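Local coordinates for protein glutathione-specific gamma-glutamylcyclotransferase (PDB 5HWK) that cleaves glutathione, and not other gamma-glutamyl peptides, into 5-oxo-L-proline and the dipeptide cysteinylglycine, at residues Ala70-Lys73 with Asn74-Tyr78; Gln202-Ala205 with Gln206-Ile209. All coordinates share one frame; numbering follows the deposited sequence.

Contact 1 of 2, residues Ala70-Lys73 with Asn74-Tyr78; sequences AFLK and NVNLY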
# COMPACT_ATOMS: atom_id res chain seq x y z
N ALA A 70 12.40 -11.60 11.04
CA ALA A 70 11.00 -12.00 10.87
C ALA A 70 10.36 -11.30 9.69
O ALA A 70 9.53 -11.90 8.98
CB ALA A 70 10.19 -11.69 12.13
N PHE A 71 10.67 -10.01 9.47
CA PHE A 71 10.11 -9.34 8.30
C PHE A 71 10.65 -9.96 7.02
O PHE A 71 9.89 -10.20 6.07
CB PHE A 71 10.44 -7.84 8.28
CG PHE A 71 9.76 -7.00 9.32
CD1 PHE A 71 8.91 -7.54 10.25
CD2 PHE A 71 9.99 -5.64 9.35
CE1 PHE A 71 8.31 -6.73 11.20
CE2 PHE A 71 9.38 -4.83 10.30
CZ PHE A 71 8.53 -5.38 11.21
N LEU A 72 11.97 -10.23 6.98
CA LEU A 72 12.57 -10.76 5.76
C LEU A 72 12.03 -12.15 5.42
O LEU A 72 11.70 -12.44 4.26
CB LEU A 72 14.10 -10.75 5.91
CG LEU A 72 14.91 -11.12 4.67
CD1 LEU A 72 14.53 -10.30 3.44
CD2 LEU A 72 16.42 -10.96 4.94
N LYS A 73 11.91 -13.02 6.43
CA LYS A 73 11.34 -14.33 6.14
C LYS A 73 9.90 -14.23 5.67
O LYS A 73 9.48 -14.97 4.77
CB LYS A 73 11.43 -15.21 7.37
CG LYS A 73 12.84 -15.77 7.46
CD LYS A 73 13.04 -16.58 8.71
CE LYS A 73 14.49 -17.09 8.78
NZ LYS A 73 14.79 -18.16 7.79
N ASN A 74 9.14 -13.28 6.21
CA ASN A 74 7.74 -13.15 5.81
C ASN A 74 7.64 -12.62 4.38
O ASN A 74 6.82 -13.10 3.58
CB ASN A 74 7.03 -12.22 6.78
CG ASN A 74 5.65 -11.95 6.37
OD1 ASN A 74 5.41 -11.17 5.44
ND2 ASN A 74 4.70 -12.59 7.03
N VAL A 75 8.47 -11.64 4.03
CA VAL A 75 8.48 -11.16 2.66
C VAL A 75 8.93 -12.25 1.70
O VAL A 75 8.32 -12.43 0.63
CB VAL A 75 9.31 -9.88 2.54
CG1 VAL A 75 9.58 -9.55 1.06
CG2 VAL A 75 8.64 -8.74 3.32
N ASN A 76 9.97 -13.00 2.05
CA ASN A 76 10.41 -14.09 1.18
C ASN A 76 9.36 -15.18 1.05
O ASN A 76 9.26 -15.83 -0.00
CB ASN A 76 11.75 -14.67 1.64
CG ASN A 76 12.92 -13.78 1.27
OD1 ASN A 76 12.85 -13.04 0.29
ND2 ASN A 76 13.99 -13.84 2.06
N LEU A 77 8.52 -15.37 2.07
CA LEU A 77 7.48 -16.39 2.01
C LEU A 77 6.49 -16.13 0.89
O LEU A 77 5.97 -17.08 0.30
CB LEU A 77 6.76 -16.43 3.36
CG LEU A 77 5.71 -17.52 3.61
CD1 LEU A 77 6.29 -18.89 3.28
CD2 LEU A 77 5.20 -17.46 5.05
N TYR A 78 6.24 -14.86 0.55
CA TYR A 78 5.22 -14.51 -0.43
C TYR A 78 5.77 -13.86 -1.69
O TYR A 78 4.97 -13.48 -2.55
CB TYR A 78 4.13 -13.64 0.19
CG TYR A 78 3.45 -14.33 1.35
CD1 TYR A 78 2.55 -15.35 1.12
CD2 TYR A 78 3.70 -13.96 2.68
CE1 TYR A 78 1.92 -16.01 2.18
CE2 TYR A 78 3.07 -14.61 3.74
CZ TYR A 78 2.19 -15.63 3.48
OH TYR A 78 1.58 -16.26 4.53
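Leu-72 and Asn-76 stand one turn apart on the alpha-helix of residues 69-78, and their side chains slant across each other. Leu-72 turns CG away from its own N (chi1 -173°) and runs forward along the helix, which sets CD1 3.8 Å from ND2 of Asn-76. With CG beside its own backbone N (chi1 -77°), Asn-76 brings its amide alongside the end of Leu-72, while its CB lies 3.4 Å from Leu-72 O, the same carbonyl that accepts the bond from Asn-76 N at 2.9 Å. Its OD1 is taken by the backbone N of Ile-84, which ties the helix to the loop that follows it; Leu-72 also touches Ile-84. Replacing Asn-76 by an alanine would remove the amide, which is likely to leave Ile-84 N without this acceptor and the end of Leu-72 without its neighbour on that side. Asn-74 points to another side, where its OD1 accepts from Arg-38 NE on strand 35-40. Phe-71 and Val-75 form the buried face; Phe-71 meets the ring of Trp-40, and Val-75 packs on Ala-36 and Ile-65. The backbone bond from Val-75 N to Phe-71 O joins them at 2.9 Å. CG2 of Val-75 comes to 3.4 Å from that same Phe-71 O.

Contact 2 of 2, residues Gln202-Ala205 with Gln206-Ile209; sequences QALA and QMPI
With CG beside its own backbone N (chi1 -85°) and the chain bent at chi2, Gln-206 doubles back along the helix toward Gln-202, and its NE2 arrives at the carbonyl oxygen of that residue. The approach is very close, 2.5 Å from NE2 to Gln-202 O, but the bond is weak and its geometry doubtful, since NE2 also presses to 2.9 Å from CG of Gln-202. The side chain of Gln-202, extended beyond CG, leads outward past this point, and the two amide planes stand 82° apart, nearly perpendicular, so the groups cross without stacking. Gln-202 O also takes the backbone N-H of Gln-206, with Gln-206 N at 3.0 Å from Gln-202 O, which completes the last regular turn.

This is the C-terminal end of helix 193-205, where the alpha-helical pattern gives way to a loop. Met-207 N bonds to Leu-204 O, three residues back, at 3.1 Å. A water donates to both Leu-204 O and Met-207 O, bridging the two carbonyls across the turn.

On the face turned to the sheet, Leu-204 and Met-207 meet through methyl groups: the chain of Met-207 bends at chi3, and its CE lies 3.9 Å from CD2 of Leu-204. Leu-204 also packs on Ile-17 and Ile-93, while Met-207 rests on Arg-27, Pro-29 and Val-95, so the helix end is set against strands 26-33 and 91-99 of the six-stranded antiparallel sheet. Ala-203 touches Ile-17 and Tyr-18 of helix 15-18, which begins at the end of the segment Val-10 to Ser-15, assigned to substrate binding by similarity. Beyond Met-207, the ring of Pro-208 brings CD to 3.6 Å from Ala-205 O.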
# COMPACT_ATOMS: atom_id res chain seq x y z
N GLN A 202 -10.91 -6.35 -4.87
CA GLN A 202 -11.69 -5.94 -6.03
C GLN A 202 -10.94 -4.89 -6.85
O GLN A 202 -10.88 -4.97 -8.09
CB GLN A 202 -13.05 -5.35 -5.58
CG GLN A 202 -13.99 -4.85 -6.73
CD GLN A 202 -15.23 -4.16 -6.22
OE1 GLN A 202 -15.18 -3.25 -5.39
NE2 GLN A 202 -16.38 -4.63 -6.68
N ALA A 203 -10.41 -3.89 -6.16
CA ALA A 203 -9.75 -2.80 -6.86
C ALA A 203 -8.52 -3.29 -7.59
O ALA A 203 -8.29 -2.88 -8.75
CB ALA A 203 -9.40 -1.70 -5.87
N LEU A 204 -7.76 -4.20 -7.00
CA LEU A 204 -6.61 -4.76 -7.71
C LEU A 204 -7.04 -5.60 -8.91
O LEU A 204 -6.36 -5.61 -9.94
CB LEU A 204 -5.72 -5.56 -6.77
CG LEU A 204 -5.17 -4.73 -5.62
CD1 LEU A 204 -4.47 -5.63 -4.66
CD2 LEU A 204 -4.22 -3.64 -6.16
N ALA A 205 -8.17 -6.29 -8.81
CA ALA A 205 -8.62 -7.10 -9.93
C ALA A 205 -9.14 -6.24 -11.08
O ALA A 205 -9.12 -6.69 -12.22
CB ALA A 205 -9.71 -8.05 -9.47
N GLN A 206 -9.59 -5.03 -10.80
CA GLN A 206 -10.00 -4.12 -11.84
C GLN A 206 -8.82 -3.53 -12.58
O GLN A 206 -9.01 -2.87 -13.60
CB GLN A 206 -10.74 -2.94 -11.23
CG GLN A 206 -12.18 -3.16 -10.99
CD GLN A 206 -12.60 -2.45 -9.74
OE1 GLN A 206 -12.97 -1.29 -9.76
NE2 GLN A 206 -12.52 -3.15 -8.64
N MET A 207 -7.60 -3.80 -12.11
CA MET A 207 -6.41 -3.09 -12.59
C MET A 207 -5.32 -4.05 -13.06
O MET A 207 -4.18 -4.00 -12.58
CB MET A 207 -5.88 -2.26 -11.43
CG MET A 207 -5.34 -0.99 -11.85
SD MET A 207 -5.18 0.01 -10.40
CE MET A 207 -4.54 -1.18 -9.23
N PRO A 208 -5.63 -4.95 -13.99
CA PRO A 208 -4.62 -5.93 -14.42
C PRO A 208 -3.42 -5.22 -15.00
O PRO A 208 -3.56 -4.30 -15.81
CB PRO A 208 -5.36 -6.75 -15.49
CG PRO A 208 -6.78 -6.62 -15.13
CD PRO A 208 -6.93 -5.22 -14.62
N ILE A 209 -2.23 -5.63 -14.56
CA ILE A 209 -0.96 -5.09 -15.01
C ILE A 209 -0.13 -6.21 -15.65
O ILE A 209 -0.20 -7.37 -15.21
CB ILE A 209 -0.19 -4.44 -13.84
CG1 ILE A 209 0.81 -3.43 -14.36
CG2 ILE A 209 0.49 -5.50 -12.98
CD1 ILE A 209 0.20 -2.06 -14.45
O HOH W 1 -3.64 -5.94 -10.18

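From the N terminus, the chain first builds strands 8-12 and 26-33 and the small sheet containing strand 35-40, then reaches contact 1 on helix 69-78. That contact joins successive turns within one helix and closes no longer loop; it lies against strand 35-40, helix 62-65 and the loop that leads to strand 91-99. Contact 2 comes much later, where helix 193-205 passes into the loop before helix 219-232, and joins this helix end to helix 15-18 and the six-stranded sheet. The two follow in series, neither nested nor crossed; the centres of contact 1 and contact 2 are about 24 Å apart, and they do not touch. Strand 91-99, which follows contact 1, packs against contact 2.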